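Local coordinates for protein lectin (Cicer arietinum, PDB 3V6N) that agglutinates red blood cells and, as a plant albumin with a four-bladed beta-propeller of hemopexin type, binds calcium and sodium ions in its central channel, at residues 122-127 with 133-138; 182-187 with 193-198. All coordinates share one frame; numbering follows the deposited sequence.

Contact 1: 122-127 with 133-138; sequences AAFRST and YLFKGD. With NA (sodium ion), chain G; SO4 (sulfate ion), chain H.
Phe124, Tyr133 and Phe135 bring three rings together on one side of an antiparallel pair, strands 122-125 and 131-136, the first two of a four-stranded blade in the hemopexin-type propeller. Over one face of the Phe124 ring, toward its rim, sits Tyr133 CB, while the tyrosine ring itself meets that of Phe124 obliquely, the planes 36° apart and CE2 of Phe124 3.8 Å from CD2 of Tyr133. At the edge of the tyrosine ring, near its plane, lies O2 of a sulfate ion. The Phe135 ring has Ala122 O and CD1 of Phe124 at its edge; the two phenylalanines meet rim to rim, CE1 of Phe124 lying 3.7 Å from CE2 of Phe135. With CG lodged between its backbone N and carbonyl carbon (chi1 72°), Phe124 reaches both neighbours. Phe124 and Tyr133 form a hydrogen-bonded pair, tied by Phe124 N to Tyr133 O at 2.9 Å and by the reciprocal Tyr133 N to Phe124 O. Ala122 and Phe135 form another, in which the bond from Phe135 N to Ala122 O is sound and the return bond from Ala122 N is weak. Between them, the non-hydrogen-bonded pair Ala123 and Leu134 turns its side chains to the other face, toward Phe68 of strand 66-69. Ala123 O ligates sodium at 2.3 Å, together with the carbonyl oxygens of Ala9, Ser67 and Ala176. At the far end of the cluster, Tyr133 OH donates a hydrogen bond to sulfate O2, 2.6 Å away.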
ATOM      1  N   ALA A 122       2.443 -12.496  13.167  1.00 12.83           N
ATOM      2  CA  ALA A 122       1.425 -13.512  13.413  1.00 12.74           C
ATOM      3  C   ALA A 122       0.420 -12.987  14.429  1.00 12.83           C
ATOM      4  O   ALA A 122       0.734 -12.091  15.221  1.00 12.97           O
ATOM      5  CB  ALA A 122       2.059 -14.817  13.919  1.00 12.80           C
ATOM      6  N   ALA A 123      -0.796 -13.535  14.398  1.00 12.41           N
ATOM      7  CA  ALA A 123      -1.845 -13.100  15.302  1.00 12.25           C
ATOM      8  C   ALA A 123      -2.878 -14.188  15.451  1.00 12.31           C
ATOM      9  O   ALA A 123      -3.117 -14.954  14.511  1.00 11.94           O
ATOM     10  CB  ALA A 123      -2.497 -11.831  14.781  1.00 11.95           C
ATOM     11  N   PHE A 124      -3.483 -14.279  16.630  1.00 12.38           N
ATOM     12  CA  PHE A 124      -4.656 -15.131  16.764  1.00 12.98           C
ATOM     13  C   PHE A 124      -5.695 -14.595  17.748  1.00 13.42           C
ATOM     14  O   PHE A 124      -5.358 -13.915  18.719  1.00 13.52           O
ATOM     15  CB  PHE A 124      -4.310 -16.618  17.016  1.00 12.66           C
ATOM     16  CG  PHE A 124      -3.774 -16.920  18.391  1.00 12.73           C
ATOM     17  CD1 PHE A 124      -2.402 -16.995  18.616  1.00 12.65           C
ATOM     18  CD2 PHE A 124      -4.638 -17.196  19.443  1.00 12.98           C
ATOM     19  CE1 PHE A 124      -1.900 -17.302  19.870  1.00 13.06           C
ATOM     20  CE2 PHE A 124      -4.139 -17.502  20.712  1.00 13.27           C
ATOM     21  CZ  PHE A 124      -2.769 -17.561  20.920  1.00 13.24           C
ATOM     22  N   ARG A 125      -6.948 -14.909  17.451  1.00 13.81           N
ATOM     23  CA  ARG A 125      -8.103 -14.450  18.213  1.00 15.00           C
ATOM     24  C   ARG A 125      -8.239 -15.218  19.525  1.00 15.59           C
ATOM     25  O   ARG A 125      -8.305 -16.448  19.517  1.00 16.25           O
ATOM     26  CB  ARG A 125      -9.372 -14.596  17.344  1.00 14.65           C
ATOM     27  CG  ARG A 125     -10.683 -14.215  17.994  1.00 15.08           C
ATOM     28  CD  ARG A 125     -10.852 -12.713  18.143  1.00 15.22           C
ATOM     29  NE  ARG A 125     -12.266 -12.399  18.325  1.00 15.53           N
ATOM     30  CZ  ARG A 125     -12.881 -12.297  19.501  1.00 15.97           C
ATOM     31  NH1 ARG A 125     -12.213 -12.486  20.644  1.00 15.99           N
ATOM     32  NH2 ARG A 125     -14.177 -12.017  19.531  1.00 16.10           N
ATOM     33  N   SER A 126      -8.265 -14.496  20.646  1.00 15.76           N
ATOM     34  CA  SER A 126      -8.509 -15.107  21.964  1.00 17.00           C
ATOM     35  C   SER A 126      -9.942 -15.626  22.123  1.00 17.87           C
ATOM     36  O   SER A 126     -10.842 -15.214  21.386  1.00 18.67           O
ATOM     37  CB  SER A 126      -8.219 -14.089  23.084  1.00 16.77           C
ATOM     38  OG  SER A 126      -8.436 -14.648  24.373  1.00 15.99           O
ATOM     39  N   THR A 127     -10.157 -16.536  23.077  1.00 19.48           N
ATOM     40  CA  THR A 127     -11.527 -16.874  23.511  1.00 21.03           C
ATOM     41  C   THR A 127     -12.126 -15.779  24.403  1.00 21.83           C
ATOM     42  O   THR A 127     -13.348 -15.681  24.531  1.00 22.03           O
ATOM     43  CB  THR A 127     -11.593 -18.211  24.284  1.00 21.47           C
ATOM     44  OG1 THR A 127     -10.576 -18.229  25.299  1.00 22.31           O
ATOM     45  CG2 THR A 127     -11.390 -19.394  23.337  1.00 21.13           C
ATOM     46  N   TYR A 133      -4.119 -11.828  20.342  1.00 15.53           N
ATOM     47  CA  TYR A 133      -2.691 -11.880  20.572  1.00 15.76           C
ATOM     48  C   TYR A 133      -1.942 -11.603  19.275  1.00 15.45           C
ATOM     49  O   TYR A 133      -2.274 -12.163  18.233  1.00 15.11           O
ATOM     50  CB  TYR A 133      -2.304 -13.238  21.145  1.00 16.50           C
ATOM     51  CG  TYR A 133      -2.875 -13.507  22.521  1.00 17.53           C
ATOM     52  CD1 TYR A 133      -2.226 -13.028  23.660  1.00 18.21           C
ATOM     53  CD2 TYR A 133      -4.057 -14.222  22.687  1.00 17.85           C
ATOM     54  CE1 TYR A 133      -2.728 -13.267  24.922  1.00 18.96           C
ATOM     55  CE2 TYR A 133      -4.572 -14.475  23.958  1.00 18.75           C
ATOM     56  CZ  TYR A 133      -3.897 -13.988  25.065  1.00 19.33           C
ATOM     57  OH  TYR A 133      -4.363 -14.211  26.329  1.00 19.79           O
ATOM     58  N   LEU A 134      -0.936 -10.735  19.339  1.00 15.54           N
ATOM     59  CA  LEU A 134      -0.157 -10.369  18.161  1.00 15.85           C
ATOM     60  C   LEU A 134       1.325 -10.540  18.435  1.00 15.65           C
ATOM     61  O   LEU A 134       1.791 -10.247  19.541  1.00 16.07           O
ATOM     62  CB  LEU A 134      -0.461  -8.933  17.699  1.00 16.48           C
ATOM     63  CG  LEU A 134      -1.942  -8.664  17.407  1.00 17.36           C
ATOM     64  CD1 LEU A 134      -2.549  -7.969  18.611  1.00 17.77           C
ATOM     65  CD2 LEU A 134      -2.149  -7.819  16.159  1.00 17.61           C
ATOM     66  N   PHE A 135       2.058 -11.001  17.426  1.00 15.01           N
ATOM     67  CA  PHE A 135       3.453 -11.402  17.617  1.00 15.55           C
ATOM     68  C   PHE A 135       4.366 -10.667  16.656  1.00 15.97           C
ATOM     69  O   PHE A 135       4.066 -10.595  15.449  1.00 15.21           O
ATOM     70  CB  PHE A 135       3.624 -12.930  17.436  1.00 15.06           C
ATOM     71  CG  PHE A 135       2.803 -13.752  18.389  1.00 15.06           C
ATOM     72  CD1 PHE A 135       3.305 -14.108  19.632  1.00 15.11           C
ATOM     73  CD2 PHE A 135       1.510 -14.162  18.047  1.00 14.78           C
ATOM     74  CE1 PHE A 135       2.542 -14.858  20.524  1.00 15.07           C
ATOM     75  CE2 PHE A 135       0.748 -14.921  18.934  1.00 14.91           C
ATOM     76  CZ  PHE A 135       1.265 -15.273  20.175  1.00 14.67           C
ATOM     77  N   LYS A 136       5.480 -10.148  17.187  1.00 16.33           N
ATOM     78  CA  LYS A 136       6.539  -9.552  16.356  1.00 17.11           C
ATOM     79  C   LYS A 136       7.903  -9.838  16.980  1.00 17.52           C
ATOM     80  O   LYS A 136       8.142  -9.500  18.148  1.00 17.02           O
ATOM     81  CB  LYS A 136       6.326  -8.033  16.149  1.00 17.73           C
ATOM     82  CG  LYS A 136       7.406  -7.319  15.313  1.00 18.44           C
ATOM     83  CD  LYS A 136       7.492  -7.866  13.895  1.00 18.62           C
ATOM     84  CE  LYS A 136       8.528  -7.149  13.027  1.00 19.55           C
ATOM     85  NZ  LYS A 136       7.981  -5.846  12.534  1.00 20.56           N
ATOM     86  N   GLY A 137       8.784 -10.463  16.192  1.00 17.59           N
ATOM     87  CA  GLY A 137      10.051 -11.011  16.699  1.00 17.74           C
ATOM     88  C   GLY A 137       9.805 -11.891  17.908  1.00 18.04           C
ATOM     89  O   GLY A 137       8.932 -12.774  17.877  1.00 18.20           O
ATOM     90  N   ASP A 138      10.539 -11.637  18.986  1.00 18.13           N
ATOM     91  CA  ASP A 138      10.367 -12.392  20.224  1.00 18.90           C
ATOM     92  C   ASP A 138       9.358 -11.765  21.217  1.00 18.47           C
ATOM     93  O   ASP A 138       9.326 -12.152  22.386  1.00 19.09           O
ATOM     94  CB  ASP A 138      11.736 -12.639  20.897  1.00 20.59           C
ATOM     95  CG  ASP A 138      12.401 -11.354  21.377  1.00 21.22           C
ATOM     96  OD1 ASP A 138      11.873 -10.276  21.092  1.00 20.84           O
ATOM     97  OD2 ASP A 138      13.448 -11.419  22.059  1.00 23.32           O
TER
HETATM   98 NA    NA G 232      -3.660 -15.448  12.306  1.00 11.98          NA
HETATM   99  S   SO4 H 233      -1.429 -14.120  28.464  1.00 21.00           S
HETATM  100  O1  SO4 H 233      -0.940 -14.711  29.728  1.00 26.94           O
HETATM  101  O2  SO4 H 233      -2.898 -14.045  28.468  1.00 22.70           O
HETATM  102  O3  SO4 H 233      -0.848 -12.780  28.317  1.00 23.34           O
HETATM  103  O4  SO4 H 233      -0.957 -15.076  27.453  1.00 25.16           O
HETATM  104  O   HOH W   1      -7.124 -13.163  25.929  1.00 21.13           O

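Contact 2: 182-187 with 193-198; sequences TNEAYL and YARINF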
ATOM      1  N   THR A 182     -12.273 -24.819  21.909  1.00 26.69           N
ATOM      2  CA  THR A 182     -11.994 -23.755  22.895  1.00 27.62           C
ATOM      3  C   THR A 182     -10.585 -23.816  23.481  1.00 25.65           C
ATOM      4  O   THR A 182     -10.123 -24.866  23.896  1.00 25.19           O
ATOM      5  CB  THR A 182     -13.016 -23.767  24.057  1.00 29.18           C
ATOM      6  OG1 THR A 182     -14.323 -23.535  23.535  1.00 31.85           O
ATOM      7  CG2 THR A 182     -12.707 -22.680  25.081  1.00 29.73           C
ATOM      8  N   ASN A 183      -9.925 -22.665  23.497  1.00 26.11           N
ATOM      9  CA  ASN A 183      -8.625 -22.478  24.145  1.00 26.12           C
ATOM     10  C   ASN A 183      -7.489 -23.264  23.487  1.00 24.81           C
ATOM     11  O   ASN A 183      -6.490 -23.573  24.132  1.00 25.46           O
ATOM     12  CB  ASN A 183      -8.712 -22.765  25.659  1.00 28.07           C
ATOM     13  CG  ASN A 183      -9.464 -21.681  26.431  1.00 30.37           C
ATOM     14  OD1 ASN A 183      -9.538 -20.519  26.012  1.00 32.70           O
ATOM     15  ND2 ASN A 183     -10.014 -22.057  27.576  1.00 30.54           N
ATOM     16  N   GLU A 184      -7.649 -23.593  22.206  1.00 23.13           N
ATOM     17  CA  GLU A 184      -6.550 -24.128  21.407  1.00 21.56           C
ATOM     18  C   GLU A 184      -6.243 -23.211  20.238  1.00 19.57           C
ATOM     19  O   GLU A 184      -7.121 -22.499  19.733  1.00 19.06           O
ATOM     20  CB  GLU A 184      -6.834 -25.543  20.894  1.00 22.52           C
ATOM     21  CG  GLU A 184      -6.776 -26.606  21.975  1.00 24.42           C
ATOM     22  CD  GLU A 184      -6.883 -28.022  21.446  1.00 26.27           C
ATOM     23  OE1 GLU A 184      -6.752 -28.270  20.213  1.00 26.22           O
ATOM     24  OE2 GLU A 184      -7.083 -28.909  22.298  1.00 28.45           O
ATOM     25  N   ALA A 185      -4.983 -23.244  19.829  1.00 17.37           N
ATOM     26  CA  ALA A 185      -4.478 -22.425  18.756  1.00 15.96           C
ATOM     27  C   ALA A 185      -3.327 -23.174  18.095  1.00 15.39           C
ATOM     28  O   ALA A 185      -2.679 -24.027  18.726  1.00 15.44           O
ATOM     29  CB  ALA A 185      -4.017 -21.081  19.295  1.00 15.84           C
ATOM     30  N   TYR A 186      -3.091 -22.862  16.827  1.00 14.33           N
ATOM     31  CA  TYR A 186      -1.983 -23.422  16.082  1.00 14.07           C
ATOM     32  C   TYR A 186      -0.952 -22.333  15.814  1.00 13.72           C
ATOM     33  O   TYR A 186      -1.302 -21.209  15.442  1.00 13.44           O
ATOM     34  CB  TYR A 186      -2.459 -24.013  14.755  1.00 13.84           C
ATOM     35  CG  TYR A 186      -3.439 -25.167  14.890  1.00 14.45           C
ATOM     36  CD1 TYR A 186      -3.000 -26.497  14.870  1.00 14.61           C
ATOM     37  CD2 TYR A 186      -4.804 -24.930  15.040  1.00 14.09           C
ATOM     38  CE1 TYR A 186      -3.901 -27.555  14.993  1.00 14.82           C
ATOM     39  CE2 TYR A 186      -5.698 -25.977  15.167  1.00 14.40           C
ATOM     40  CZ  TYR A 186      -5.246 -27.284  15.134  1.00 14.52           C
ATOM     41  OH  TYR A 186      -6.156 -28.306  15.251  1.00 15.09           O
ATOM     42  N   LEU A 187       0.311 -22.671  16.017  1.00 13.56           N
ATOM     43  CA  LEU A 187       1.433 -21.784  15.701  1.00 13.94           C
ATOM     44  C   LEU A 187       2.218 -22.413  14.572  1.00 13.95           C
ATOM     45  O   LEU A 187       2.400 -23.613  14.548  1.00 14.43           O
ATOM     46  CB  LEU A 187       2.338 -21.583  16.925  1.00 14.05           C
ATOM     47  CG  LEU A 187       1.683 -21.252  18.278  1.00 14.14           C
ATOM     48  CD1 LEU A 187       2.759 -21.086  19.351  1.00 14.43           C
ATOM     49  CD2 LEU A 187       0.800 -20.003  18.203  1.00 13.71           C
ATOM     50  N   TYR A 193       4.648 -26.944  13.123  1.00 20.08           N
ATOM     51  CA  TYR A 193       3.535 -26.358  13.842  1.00 19.78           C
ATOM     52  C   TYR A 193       3.582 -26.858  15.286  1.00 19.70           C
ATOM     53  O   TYR A 193       4.212 -27.880  15.583  1.00 19.90           O
ATOM     54  CB  TYR A 193       2.185 -26.749  13.199  1.00 19.57           C
ATOM     55  CG  TYR A 193       1.683 -28.117  13.639  1.00 20.39           C
ATOM     56  CD1 TYR A 193       2.195 -29.292  13.059  1.00 21.17           C
ATOM     57  CD2 TYR A 193       0.735 -28.245  14.658  1.00 20.16           C
ATOM     58  CE1 TYR A 193       1.762 -30.545  13.472  1.00 21.26           C
ATOM     59  CE2 TYR A 193       0.294 -29.499  15.069  1.00 20.49           C
ATOM     60  CZ  TYR A 193       0.810 -30.637  14.476  1.00 21.32           C
ATOM     61  OH  TYR A 193       0.386 -31.890  14.888  1.00 22.62           O
ATOM     62  N   ALA A 194       2.930 -26.115  16.176  1.00 19.61           N
ATOM     63  CA  ALA A 194       2.575 -26.603  17.500  1.00 19.65           C
ATOM     64  C   ALA A 194       1.105 -26.310  17.731  1.00 19.79           C
ATOM     65  O   ALA A 194       0.609 -25.248  17.346  1.00 19.26           O
ATOM     66  CB  ALA A 194       3.407 -25.916  18.568  1.00 20.36           C
ATOM     67  N   ARG A 195       0.415 -27.259  18.346  1.00 19.98           N
ATOM     68  CA  ARG A 195      -0.932 -27.040  18.825  1.00 20.80           C
ATOM     69  C   ARG A 195      -0.802 -26.753  20.312  1.00 21.04           C
ATOM     70  O   ARG A 195      -0.398 -27.620  21.060  1.00 21.95           O
ATOM     71  CB  ARG A 195      -1.791 -28.278  18.554  1.00 21.67           C
ATOM     72  CG  ARG A 195      -3.263 -28.158  18.926  1.00 24.06           C
ATOM     73  CD  ARG A 195      -4.059 -29.354  18.403  1.00 25.00           C
ATOM     74  NE  ARG A 195      -3.426 -30.615  18.776  1.00 26.79           N
ATOM     75  CZ  ARG A 195      -3.813 -31.403  19.775  1.00 28.38           C
ATOM     76  NH1 ARG A 195      -4.870 -31.095  20.514  1.00 28.75           N
ATOM     77  NH2 ARG A 195      -3.148 -32.519  20.025  1.00 29.00           N
ATOM     78  N   ILE A 196      -1.120 -25.527  20.726  1.00 21.22           N
ATOM     79  CA  ILE A 196      -1.053 -25.132  22.135  1.00 22.27           C
ATOM     80  C   ILE A 196      -2.440 -25.036  22.789  1.00 24.16           C
ATOM     81  O   ILE A 196      -3.444 -24.839  22.099  1.00 24.41           O
ATOM     82  CB  ILE A 196      -0.279 -23.805  22.324  1.00 21.89           C
ATOM     83  CG1 ILE A 196      -1.073 -22.617  21.774  1.00 21.58           C
ATOM     84  CG2 ILE A 196       1.088 -23.880  21.651  1.00 21.77           C
ATOM     85  CD1 ILE A 196      -0.540 -21.263  22.181  1.00 21.40           C
ATOM     86  N   ASN A 197      -2.490 -25.212  24.108  1.00 26.96           N
ATOM     87  CA  ASN A 197      -3.689 -24.928  24.911  1.00 29.12           C
ATOM     88  C   ASN A 197      -3.355 -23.722  25.772  1.00 31.76           C
ATOM     89  O   ASN A 197      -2.300 -23.690  26.421  1.00 33.38           O
ATOM     90  CB  ASN A 197      -4.100 -26.124  25.779  1.00 31.09           C
ATOM     91  CG  ASN A 197      -5.441 -25.911  26.496  1.00 33.98           C
ATOM     92  OD1 ASN A 197      -5.505 -25.328  27.586  1.00 35.88           O
ATOM     93  ND2 ASN A 197      -6.515 -26.403  25.893  1.00 33.35           N
ATOM     94  N   PHE A 198      -4.222 -22.712  25.747  1.00 31.42           N
ATOM     95  CA  PHE A 198      -3.946 -21.459  26.459  1.00 31.51           C
ATOM     96  C   PHE A 198      -5.130 -21.085  27.355  1.00 31.11           C
ATOM     97  O   PHE A 198      -6.269 -21.474  27.083  1.00 29.63           O
ATOM     98  CB  PHE A 198      -3.572 -20.310  25.481  1.00 31.24           C
ATOM     99  CG  PHE A 198      -4.705 -19.875  24.575  1.00 31.65           C
ATOM    100  CD1 PHE A 198      -4.988 -20.567  23.403  1.00 31.17           C
ATOM    101  CD2 PHE A 198      -5.496 -18.774  24.903  1.00 31.39           C
ATOM    102  CE1 PHE A 198      -6.042 -20.177  22.581  1.00 32.06           C
ATOM    103  CE2 PHE A 198      -6.546 -18.374  24.089  1.00 30.91           C
ATOM    104  CZ  PHE A 198      -6.825 -19.078  22.924  1.00 32.76           C
TER
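Asn183 O accepts the backbone N-H of Phe198 at 2.9 Å, and the CA of Asn197 makes a CA-H...O contact with the same oxygen. Beside this bond, Asn183 CA lies over one face of the Phe198 ring, 4.2 Å from the ring centroid, in a CH-pi contact. Phe198 holds CG between its backbone N and carbonyl carbon (chi1 67°), which turns the ring across Asn183 and lets CE1 touch Ala185 CB. The pairing continues along strands 184-189 and 192-197, the central hairpin of another four-stranded propeller blade. Here Ala185 with Ile196 and Leu187 with Ala194 are hydrogen-bonded pairs, each joined by two backbone bonds; Ile196 N to Ala185 O measures 2.9 Å. On the face that carries these residues, Leu187 and Ile196 cross at about a right angle, CD1 of the leucine 4.0 Å from CG2 of the isoleucine. Glu184, Tyr186, Arg195 and Asn197 occupy the other face. Tyr186 and Arg195 run side by side, the phenol CE1 3.9 Å from the arginine CD, and the phenol OH is hydrogen-bonded to Tyr216. Arg195 sends CG anti to the backbone N (chi1 -176°) and bends at chi3, bringing its guanidinium to Glu184. OE1 of Glu184 meets the guanidinium at its edge, in plane, although the two flat groups are turned 53° apart. The resulting salt bridge includes a weak hydrogen bond from Arg195 NH1 to Glu184 OE1, straight but long at 3.4 Å.

Overall arrangement
Contact 1 and contact 2 illustrate how a propeller repeats one element, the antiparallel hairpin, in successive blades. They come in series along the chain, each in its own predicted hemopexin repeat and four-stranded sheet, with centres about 12 Å apart. Contact 1 joins the first and second strands of its blade, including the strand that reaches the sodium ion through Ala123; contact 2 joins the second and third strands of the next. The blades meet directly: Phe124 packs against Ala185 and, edge-to-face, against Phe198, while Thr127 OG1 and Asn183 OD1 form a probable hydrogen bond, so the two neighbouring blades are joined by both apolar packing and a polar contact.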